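Local coordinates for protein ornithine decarboxylase (Entamoeba histolytica, PDB 4AIB) that probably catalyses, as a pyridoxal-phosphate-dependent homodimer, the decarboxylation of L-ornithine to putrescine, the entry step of polyamine synthesis, at residues 268-273 against 352-357; 11-16 against 312-317; 26-31 against 380-385; 287-292 against 345-350. All blocks are in the same frame, centred on the assembly; numbering follows the deposited sequence.

Interaction 1. Residues 268-273 against 352-357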
# COMPACT_ATOMS: atom_id res chain seq x y z
N HIS A 268 5.39 5.25 18.51
CA HIS A 268 6.09 6.47 18.13
C HIS A 268 7.22 6.13 17.21
O HIS A 268 8.09 5.32 17.55
CB HIS A 268 6.61 7.21 19.36
CG HIS A 268 5.55 7.51 20.39
ND1 HIS A 268 4.60 8.45 20.20
CD2 HIS A 268 5.30 6.96 21.65
CE1 HIS A 268 3.80 8.50 21.28
NE2 HIS A 268 4.23 7.58 22.16
N LEU A 269 7.21 6.72 16.02
CA LEU A 269 8.23 6.45 15.01
C LEU A 269 9.41 7.41 15.18
O LEU A 269 9.22 8.62 15.30
CB LEU A 269 7.63 6.57 13.60
CG LEU A 269 8.51 6.26 12.39
CD1 LEU A 269 8.89 4.79 12.33
CD2 LEU A 269 7.81 6.68 11.11
N VAL A 270 10.62 6.85 15.20
CA VAL A 270 11.85 7.63 15.28
C VAL A 270 12.73 7.33 14.07
O VAL A 270 13.50 6.37 14.06
CB VAL A 270 12.65 7.36 16.58
CG1 VAL A 270 13.77 8.38 16.74
CG2 VAL A 270 11.73 7.40 17.79
N SER A 271 12.62 8.17 13.04
CA SER A 271 13.29 7.92 11.77
C SER A 271 14.61 8.67 11.62
O SER A 271 14.82 9.71 12.23
CB SER A 271 12.34 8.24 10.61
OG SER A 271 11.15 7.47 10.72
N SER A 272 15.50 8.11 10.79
CA SER A 272 16.81 8.70 10.54
C SER A 272 16.84 9.38 9.17
O SER A 272 15.98 9.13 8.33
CB SER A 272 17.89 7.62 10.61
OG SER A 272 17.67 6.62 9.64
N LEU A 273 17.85 10.22 8.96
CA LEU A 273 18.01 10.94 7.69
C LEU A 273 19.16 10.39 6.86
O LEU A 273 20.27 10.18 7.37
CB LEU A 273 18.20 12.44 7.94
CG LEU A 273 17.05 13.22 8.57
CD1 LEU A 273 17.54 14.59 9.01
CD2 LEU A 273 15.87 13.34 7.63
N LYS A 352 23.41 12.36 11.54
CA LYS A 352 23.54 12.91 12.89
C LYS A 352 22.18 13.24 13.49
O LYS A 352 21.93 12.95 14.67
CB LYS A 352 24.45 14.15 12.86
CG LYS A 352 24.96 14.61 14.22
CD LYS A 352 24.09 15.70 14.83
CE LYS A 352 24.61 16.16 16.18
NZ LYS A 352 23.76 17.23 16.77
N ASP A 353 21.30 13.83 12.69
CA ASP A 353 19.98 14.28 13.15
C ASP A 353 18.88 13.25 12.91
O ASP A 353 18.91 12.51 11.93
CB ASP A 353 19.61 15.62 12.53
CG ASP A 353 20.40 16.78 13.12
OD1 ASP A 353 20.20 17.11 14.30
OD2 ASP A 353 21.22 17.37 12.39
N TRP A 354 17.90 13.23 13.82
CA TRP A 354 16.79 12.28 13.77
C TRP A 354 15.46 12.96 13.92
O TRP A 354 15.36 14.06 14.46
CB TRP A 354 16.95 11.22 14.86
CG TRP A 354 18.00 10.17 14.57
CD1 TRP A 354 19.37 10.35 14.44
CD2 TRP A 354 17.78 8.72 14.37
NE1 TRP A 354 20.00 9.15 14.19
CE2 TRP A 354 19.11 8.14 14.13
CE3 TRP A 354 16.67 7.89 14.37
CZ2 TRP A 354 19.29 6.79 13.90
CZ3 TRP A 354 16.86 6.52 14.14
CH2 TRP A 354 18.14 5.99 13.91
N LEU A 355 14.41 12.29 13.42
CA LEU A 355 13.05 12.80 13.49
C LEU A 355 12.16 11.88 14.32
O LEU A 355 12.20 10.66 14.14
CB LEU A 355 12.46 12.93 12.08
CG LEU A 355 12.70 14.17 11.21
CD1 LEU A 355 14.17 14.35 10.85
CD2 LEU A 355 11.87 14.07 9.95
N LEU A 356 11.38 12.46 15.22
CA LEU A 356 10.36 11.70 15.95
C LEU A 356 8.97 12.08 15.47
O LEU A 356 8.57 13.25 15.55
CB LEU A 356 10.49 11.90 17.46
CG LEU A 356 9.33 11.49 18.39
CD1 LEU A 356 9.16 9.98 18.46
CD2 LEU A 356 9.53 12.07 19.79
N PHE A 357 8.24 11.10 14.94
CA PHE A 357 6.85 11.27 14.56
C PHE A 357 5.97 10.79 15.71
O PHE A 357 5.80 9.58 15.89
CB PHE A 357 6.54 10.50 13.27
CG PHE A 357 7.27 11.02 12.06
CD1 PHE A 357 8.55 10.56 11.75
CD2 PHE A 357 6.68 11.96 11.22
CE1 PHE A 357 9.22 11.03 10.63
CE2 PHE A 357 7.34 12.43 10.10
CZ PHE A 357 8.62 11.97 9.81
O HOH W 1 20.24 10.36 10.39
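Leu269 O receives the amide of Phe357 at 2.7 Å (N to O), and Leu356 CA adds a weaker C-H...O approach to the same oxygen. The reverse bond, Leu269 N to Phe357 O, makes this an antiparallel hydrogen-bonded pair. Two residues on, Ser271 and Leu355 repeat the exchange; Leu355 N reaches Ser271 O at 2.9 Å and almost straight, 178° at the hydrogen. Farther along, a water bridges Leu273 N and Asp353 O.

On the face of Val270 and Ser272, the indole of Trp354 turns back over the partner strand. Trp354 holds CG beside its backbone N (chi1 -76°), which lays the six-membered ring against Ser272, with Ser272 CB 3.5 Å from the ring centroid over its face in a CH-pi contact. Val270 O lies at the ring's edge, while Val270 CG2 meets Leu356 CD1 at 3.7 Å. On the other face Leu269 and Phe357 run side by side. Leu273 crosses Leu355 at about a right angle.

In the mixed sheet of the C-terminal beta domain of the fold type III decarboxylases, strand 27-31 bonds to the far side of 268-273, the short, weakly bonded strand 312-313 pairs beyond 354-357, and helix 6-16 packs on Val270 and Trp354.

Interaction 2. Residues 11-16 against 312-317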
# COMPACT_ATOMS: atom_id res chain seq x y z
N PHE A 11 14.15 8.64 25.91
CA PHE A 11 14.30 7.23 25.57
C PHE A 11 14.76 7.06 24.12
O PHE A 11 15.54 6.15 23.81
CB PHE A 11 12.99 6.47 25.82
CG PHE A 11 13.05 5.00 25.46
CD1 PHE A 11 13.96 4.15 26.08
CD2 PHE A 11 12.18 4.48 24.52
CE1 PHE A 11 14.01 2.80 25.75
CE2 PHE A 11 12.21 3.13 24.19
CZ PHE A 11 13.13 2.29 24.81
N ALA A 12 14.27 7.93 23.24
CA ALA A 12 14.67 7.93 21.83
C ALA A 12 16.14 8.32 21.68
O ALA A 12 16.89 7.66 20.97
CB ALA A 12 13.78 8.86 21.02
N LEU A 13 16.54 9.39 22.38
CA LEU A 13 17.92 9.89 22.36
C LEU A 13 18.93 8.88 22.90
O LEU A 13 20.04 8.77 22.38
CB LEU A 13 18.02 11.20 23.13
CG LEU A 13 17.65 12.50 22.40
CD1 LEU A 13 17.30 13.60 23.40
CD2 LEU A 13 18.77 12.95 21.47
N ASN A 14 18.53 8.17 23.96
CA ASN A 14 19.36 7.12 24.55
C ASN A 14 19.59 5.97 23.57
O ASN A 14 20.63 5.32 23.59
CB ASN A 14 18.72 6.61 25.85
CG ASN A 14 19.72 5.98 26.79
OD1 ASN A 14 20.31 4.93 26.50
ND2 ASN A 14 19.92 6.61 27.95
N LEU A 15 18.59 5.73 22.72
CA LEU A 15 18.69 4.69 21.69
C LEU A 15 19.45 5.16 20.45
O LEU A 15 20.16 4.37 19.83
CB LEU A 15 17.29 4.19 21.30
CG LEU A 15 16.57 3.26 22.29
CD1 LEU A 15 15.10 3.18 21.94
CD2 LEU A 15 17.20 1.87 22.32
N ILE A 16 19.30 6.44 20.09
CA ILE A 16 19.99 7.03 18.94
C ILE A 16 21.51 7.06 19.14
O ILE A 16 22.28 6.87 18.19
CB ILE A 16 19.46 8.45 18.63
CG1 ILE A 16 18.02 8.38 18.09
CG2 ILE A 16 20.35 9.17 17.63
CD1 ILE A 16 17.23 9.66 18.27
N GLU A 312 9.22 16.51 14.99
CA GLU A 312 10.25 17.43 15.48
C GLU A 312 11.65 16.81 15.46
O GLU A 312 11.81 15.59 15.53
CB GLU A 312 9.90 17.95 16.89
CG GLU A 312 9.54 16.87 17.90
CD GLU A 312 9.37 17.42 19.31
OE1 GLU A 312 8.33 18.05 19.58
OE2 GLU A 312 10.28 17.22 20.14
N CYS A 313 12.66 17.67 15.34
CA CYS A 313 14.05 17.23 15.35
C CYS A 313 14.55 17.07 16.78
O CYS A 313 14.86 18.06 17.46
CB CYS A 313 14.94 18.21 14.58
SG CYS A 313 16.68 17.76 14.58
N ILE A 314 14.63 15.82 17.22
CA ILE A 314 14.92 15.47 18.62
C ILE A 314 16.40 15.63 19.00
O ILE A 314 16.71 15.97 20.15
CB ILE A 314 14.39 14.04 18.92
CG1 ILE A 314 13.04 14.10 19.63
CG2 ILE A 314 15.35 13.24 19.79
CD1 ILE A 314 11.92 14.68 18.79
N THR A 315 17.28 15.39 18.04
CA THR A 315 18.73 15.39 18.26
C THR A 315 19.30 16.74 18.68
O THR A 315 20.25 16.80 19.46
CB THR A 315 19.47 14.91 17.00
OG1 THR A 315 18.85 15.47 15.84
CG2 THR A 315 19.43 13.39 16.91
N GLN A 316 18.73 17.82 18.15
CA GLN A 316 19.12 19.18 18.55
C GLN A 316 17.93 19.96 19.11
O GLN A 316 16.86 20.01 18.50
CB GLN A 316 19.80 19.93 17.40
CG GLN A 316 19.00 19.99 16.10
CD GLN A 316 19.71 20.77 15.00
OE1 GLN A 316 19.06 21.39 14.16
NE2 GLN A 316 21.04 20.73 14.99
N LYS A 317 18.13 20.55 20.28
CA LYS A 317 17.09 21.33 20.95
C LYS A 317 17.03 22.74 20.38
O LYS A 317 18.06 23.38 20.17
CB LYS A 317 17.33 21.36 22.47
CG LYS A 317 16.11 21.71 23.31
CD LYS A 317 16.04 23.20 23.62
CE LYS A 317 14.71 23.59 24.24
NZ LYS A 317 14.55 23.09 25.63
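Helix 11-16 passes a loop that leaves the short strand at 312-313, with Leu13 and Thr315 the nearest residues by backbone, 6.9 Å between their CA atoms, and no hydrogen bond joins the two segments. The touching is done by aliphatic branches. Leu13 sends its isobutyl end to Ile314, and its branch point CG rests 3.6 Å from Ile314 CG2; both methyls of Leu13 lie about this same methyl, CD2 at 3.8 Å from Ile314 CG2. Holding CG beside the backbone N (chi1 -83°) swings the leucine end from the helix flank onto the loop. Its CD2 also comes within 4.0 Å of Thr315 CA.

The helix meets the loop at the margin of the C-terminal beta domain of the fold type III decarboxylases; helix 6-16 lies on the mixed sheet that 312-313 joins through strand 354-360. One turn after Leu13, Ile16 points at the loop as well, its CD1 4.3 Å from Ile314 CG2, and it also packs on Trp354. Thr315 offers the helix its methyl, CG2 lying 4.4 Å from Ile16 CG2. The hydroxyl of Thr315 is instead bonded to Asp353 OD1 and to the backbone N of Trp354, which ties the loop to the start of strand 354-360 and the residue before it.

Interaction 3. Residues 26-31 against 380-385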
# COMPACT_ATOMS: atom_id res chain seq x y z
N LEU A 26 16.98 2.57 9.16
CA LEU A 26 16.00 3.50 8.60
C LEU A 26 15.17 4.16 9.70
O LEU A 26 14.75 5.32 9.56
CB LEU A 26 15.09 2.78 7.60
CG LEU A 26 15.72 2.11 6.37
CD1 LEU A 26 14.70 1.24 5.66
CD2 LEU A 26 16.31 3.14 5.41
N GLY A 27 14.93 3.43 10.78
CA GLY A 27 14.20 3.95 11.93
C GLY A 27 13.84 2.87 12.94
O GLY A 27 14.15 1.69 12.73
N PHE A 28 13.21 3.28 14.03
CA PHE A 28 12.72 2.34 15.05
C PHE A 28 11.44 2.83 15.72
O PHE A 28 11.20 4.04 15.80
CB PHE A 28 13.81 2.03 16.08
CG PHE A 28 14.26 3.22 16.89
CD1 PHE A 28 13.62 3.55 18.08
CD2 PHE A 28 15.34 3.99 16.48
CE1 PHE A 28 14.03 4.64 18.83
CE2 PHE A 28 15.75 5.09 17.23
CZ PHE A 28 15.10 5.41 18.40
N TRP A 29 10.64 1.89 16.20
CA TRP A 29 9.37 2.19 16.87
C TRP A 29 9.52 2.20 18.36
O TRP A 29 10.29 1.42 18.92
CB TRP A 29 8.31 1.18 16.46
CG TRP A 29 7.95 1.22 14.99
CD1 TRP A 29 8.49 0.45 13.96
CD2 TRP A 29 6.94 2.07 14.34
NE1 TRP A 29 7.90 0.76 12.76
CE2 TRP A 29 6.97 1.72 12.91
CE3 TRP A 29 6.06 3.05 14.78
CZ2 TRP A 29 6.14 2.34 11.99
CZ3 TRP A 29 5.22 3.67 13.83
CH2 TRP A 29 5.27 3.32 12.48
N ILE A 30 8.77 3.08 19.02
CA ILE A 30 8.70 3.10 20.48
C ILE A 30 7.28 2.74 20.92
O ILE A 30 6.32 3.45 20.60
CB ILE A 30 9.13 4.46 21.08
CG1 ILE A 30 10.61 4.73 20.79
CG2 ILE A 30 8.88 4.48 22.59
CD1 ILE A 30 11.09 6.11 21.20
N PHE A 31 7.16 1.63 21.65
CA PHE A 31 5.87 1.15 22.12
C PHE A 31 5.47 1.81 23.44
O PHE A 31 6.01 1.48 24.50
CB PHE A 31 5.88 -0.38 22.24
CG PHE A 31 4.53 -0.97 22.58
CD1 PHE A 31 3.44 -0.79 21.73
CD2 PHE A 31 4.36 -1.72 23.73
CE1 PHE A 31 2.21 -1.34 22.04
CE2 PHE A 31 3.13 -2.28 24.05
CZ PHE A 31 2.05 -2.08 23.20
N VAL A 380 12.88 -2.04 14.20
CA VAL A 380 12.85 -2.68 15.51
C VAL A 380 11.90 -1.90 16.43
O VAL A 380 11.82 -0.68 16.34
CB VAL A 380 14.26 -2.75 16.15
CG1 VAL A 380 14.25 -3.61 17.41
CG2 VAL A 380 15.27 -3.29 15.15
N ILE A 381 11.19 -2.62 17.30
CA ILE A 381 10.26 -1.99 18.24
C ILE A 381 10.81 -2.08 19.67
O ILE A 381 11.01 -3.17 20.21
CB ILE A 381 8.85 -2.62 18.18
CG1 ILE A 381 8.33 -2.62 16.73
CG2 ILE A 381 7.89 -1.88 19.10
CD1 ILE A 381 7.20 -3.60 16.47
N TYR A 382 11.06 -0.91 20.27
CA TYR A 382 11.54 -0.82 21.65
C TYR A 382 10.42 -0.35 22.58
O TYR A 382 9.76 0.65 22.30
CB TYR A 382 12.73 0.13 21.75
CG TYR A 382 13.92 -0.24 20.89
CD1 TYR A 382 14.92 -1.09 21.38
CD2 TYR A 382 14.06 0.26 19.60
CE1 TYR A 382 16.01 -1.44 20.60
CE2 TYR A 382 15.15 -0.09 18.81
CZ TYR A 382 16.12 -0.93 19.32
OH TYR A 382 17.20 -1.27 18.54
N THR A 383 10.21 -1.07 23.67
CA THR A 383 9.17 -0.72 24.64
C THR A 383 9.64 0.44 25.53
O THR A 383 10.75 0.41 26.06
CB THR A 383 8.76 -1.93 25.50
OG1 THR A 383 8.48 -3.05 24.65
CG2 THR A 383 7.51 -1.61 26.33
N LEU A 384 8.78 1.44 25.67
CA LEU A 384 9.05 2.60 26.51
C LEU A 384 9.07 2.21 27.99
O LEU A 384 8.17 1.51 28.46
CB LEU A 384 7.99 3.69 26.27
CG LEU A 384 8.17 5.08 26.89
CD1 LEU A 384 9.22 5.90 26.15
CD2 LEU A 384 6.84 5.82 26.92
N PRO A 385 10.11 2.66 28.73
CA PRO A 385 10.25 2.38 30.16
C PRO A 385 9.16 3.04 30.99
O PRO A 385 8.75 4.17 30.71
CB PRO A 385 11.62 2.98 30.51
CG PRO A 385 11.88 3.99 29.45
CD PRO A 385 11.27 3.42 28.21
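The rings of Phe28 and Tyr382 meet in an offset edge-to-face pair, the Tyr382 edge directed at the Phe28 face, with planes at 88° and centroids 5.5 Å apart. Phe28 CB also lies in the plane of the tyrosine ring at its edge, and Val380 CG1 covers part of one tyrosine face. Phe28 holds CG between its backbone N and carbonyl carbon (chi1 63°), which brings CD1 to 3.7 Å from Tyr382 CD2. At the edge of the Phe31 ring sits Thr383 CG2, the two side chains lying side by side. Ile381 bridges Trp29 and Phe31 on that sheet face: its CG1 is 3.8 Å from Trp29 CB and its CG2 4.0 Å from Phe31 CB.

Four alternating backbone bonds set this parallel register. Trp29 N binds Val380 O at 2.8 Å; Tyr382 N reaches Trp29 O and Phe31 N reaches Tyr382 O. Leu384 N closes the run on Phe31 O at 3.0 Å.

The pair places strand 27-31, which precedes the barrel in sequence, beside 380-383, near the C-terminal end, in the mixed sheet of the C-terminal beta domain. Strand 27-31 bonds on its other side to 267-281; helix 6-16 packs on Phe28, Ile30 and Leu384, while helix 62-70 packs on Phe31.

Interaction 4. Residues 287-292 against 345-350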
# COMPACT_ATOMS: atom_id res chain seq x y z
N ILE A 287 14.72 23.32 2.50
CA ILE A 287 15.62 22.17 2.58
C ILE A 287 14.86 20.85 2.51
O ILE A 287 14.02 20.56 3.37
CB ILE A 287 16.52 22.21 3.84
CG1 ILE A 287 17.07 23.63 4.07
CG2 ILE A 287 17.66 21.21 3.70
CD1 ILE A 287 17.70 23.85 5.43
N GLU A 288 15.16 20.06 1.48
CA GLU A 288 14.54 18.75 1.29
C GLU A 288 15.30 17.66 2.03
O GLU A 288 16.54 17.62 2.00
CB GLU A 288 14.45 18.41 -0.20
CG GLU A 288 13.37 19.16 -0.95
CD GLU A 288 13.52 19.07 -2.46
OE1 GLU A 288 13.72 17.95 -2.98
OE2 GLU A 288 13.42 20.12 -3.13
N TYR A 289 14.56 16.78 2.70
CA TYR A 289 15.16 15.68 3.45
C TYR A 289 14.60 14.33 3.01
O TYR A 289 13.46 14.24 2.55
CB TYR A 289 14.95 15.88 4.95
CG TYR A 289 15.68 17.07 5.52
CD1 TYR A 289 17.02 16.99 5.90
CD2 TYR A 289 15.03 18.29 5.69
CE1 TYR A 289 17.69 18.08 6.42
CE2 TYR A 289 15.69 19.40 6.21
CZ TYR A 289 17.02 19.28 6.57
OH TYR A 289 17.68 20.37 7.09
N THR A 290 15.42 13.29 3.15
CA THR A 290 14.99 11.94 2.83
C THR A 290 15.06 11.07 4.08
O THR A 290 16.15 10.74 4.57
CB THR A 290 15.81 11.35 1.67
OG1 THR A 290 15.80 12.27 0.57
CG2 THR A 290 15.21 10.02 1.20
N SER A 291 13.88 10.74 4.60
CA SER A 291 13.74 10.00 5.84
C SER A 291 13.71 8.49 5.59
O SER A 291 13.23 8.04 4.55
CB SER A 291 12.47 10.43 6.55
OG SER A 291 12.25 9.66 7.70
N GLY A 292 14.20 7.73 6.56
CA GLY A 292 14.38 6.28 6.44
C GLY A 292 13.19 5.47 5.93
O GLY A 292 12.49 4.84 6.72
N LEU A 345 11.39 23.36 10.25
CA LEU A 345 12.44 22.62 10.95
C LEU A 345 13.81 23.28 10.83
O LEU A 345 14.11 23.91 9.82
CB LEU A 345 12.52 21.18 10.42
CG LEU A 345 11.52 20.15 10.95
CD1 LEU A 345 11.42 18.98 9.99
CD2 LEU A 345 11.90 19.67 12.35
N PRO A 346 14.67 23.14 11.87
CA PRO A 346 16.03 23.67 11.78
C PRO A 346 16.87 22.86 10.79
O PRO A 346 16.52 21.73 10.47
CB PRO A 346 16.57 23.49 13.20
CG PRO A 346 15.79 22.35 13.76
CD PRO A 346 14.42 22.47 13.16
N GLU A 347 17.96 23.45 10.30
CA GLU A 347 18.85 22.77 9.36
C GLU A 347 19.45 21.53 10.01
O GLU A 347 20.03 21.60 11.10
CB GLU A 347 19.96 23.71 8.87
CG GLU A 347 20.76 23.16 7.69
CD GLU A 347 21.96 24.02 7.34
OE1 GLU A 347 22.61 24.56 8.26
OE2 GLU A 347 22.26 24.14 6.13
N MET A 348 19.28 20.39 9.35
CA MET A 348 19.70 19.10 9.89
C MET A 348 20.84 18.48 9.09
O MET A 348 21.02 18.78 7.91
CB MET A 348 18.52 18.14 9.96
CG MET A 348 17.46 18.52 10.98
SD MET A 348 16.04 17.41 11.01
CE MET A 348 15.17 17.91 9.53
N GLU A 349 21.61 17.62 9.76
CA GLU A 349 22.73 16.92 9.14
C GLU A 349 22.42 15.42 9.07
O GLU A 349 22.24 14.78 10.11
CB GLU A 349 24.02 17.18 9.92
CG GLU A 349 25.28 16.62 9.29
CD GLU A 349 26.53 16.92 10.10
OE1 GLU A 349 26.81 18.11 10.35
OE2 GLU A 349 27.24 15.97 10.47
N PRO A 350 22.35 14.86 7.85
CA PRO A 350 22.05 13.44 7.66
C PRO A 350 23.13 12.55 8.27
O PRO A 350 24.32 12.75 8.03
CB PRO A 350 22.02 13.28 6.14
CG PRO A 350 21.79 14.65 5.61
CD PRO A 350 22.49 15.56 6.56
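Tyr289 meets Met348 in two ways at once, through its hydroxyl and through its ring. The phenol oxygen accepts the backbone amide of Met348, with Met348 N 2.8 Å from Tyr289 OH and 164° at the hydrogen, so a tyrosine from a strand satisfies a backbone N-H of the loop. The methyl end of the same methionine lies over the ring: Met348 CE is 3.7 Å from the Tyr289 ring centroid, 12° off the normal, a CH-pi contact above the centre. The sulfur stands farther up on this side, SD 5.0 Å from that centroid, a longer Met-aromatic approach. Met348 CB touches Tyr289 CE1 at 3.6 Å, and Met348 O lies in plane at the ring's edge.

The bend at chi3 (-75°) turns the methyl back over the tyrosine face; with the edge contact and the hydroxyl bond the ring is held on three counts. Beside it, Ile287 CD1 packs on the aliphatic part of Glu347, 3.9 Å from Glu347 CG, the two side chains crossing at about a right angle.

Farther out, Lys276 bonds to Met348 O and also packs on Tyr289 and Ile287, while Cys313 and Asp353 pack on the methionine; the Asp353 carboxylate additionally accepts Glu349 N. Pro350 packs on Asp125 of the second subunit. A side chain of strand 284-291 thus pins the loop leaving strand 341-346 to the mixed sheet of the C-terminal beta domain, which in these fold type III enzymes accompanies the pyridoxal-binding TIM barrel.

All four contacts belong to one mixed sheet and its margins, away from the predicted cofactor lysine and proton donor. Interactions 1 and 3 are strand pairings, antiparallel and parallel, and they are neighbours: His268 O to Ile30 N and Val270 N to Phe28 O join them. Interaction 1 is almost wholly buried, whereas interaction 3 has its strand 380-383 partly exposed. Interactions 2 and 4 attach loops instead, the first by aliphatic packing alone at a partly buried site, the second by a buried tyrosine. Backbone hydrogen bonds thus carry interactions 1 and 3, side-chain contacts interactions 2 and 4. The residue before strand 354-360 ties interactions 1, 2 and 4 together.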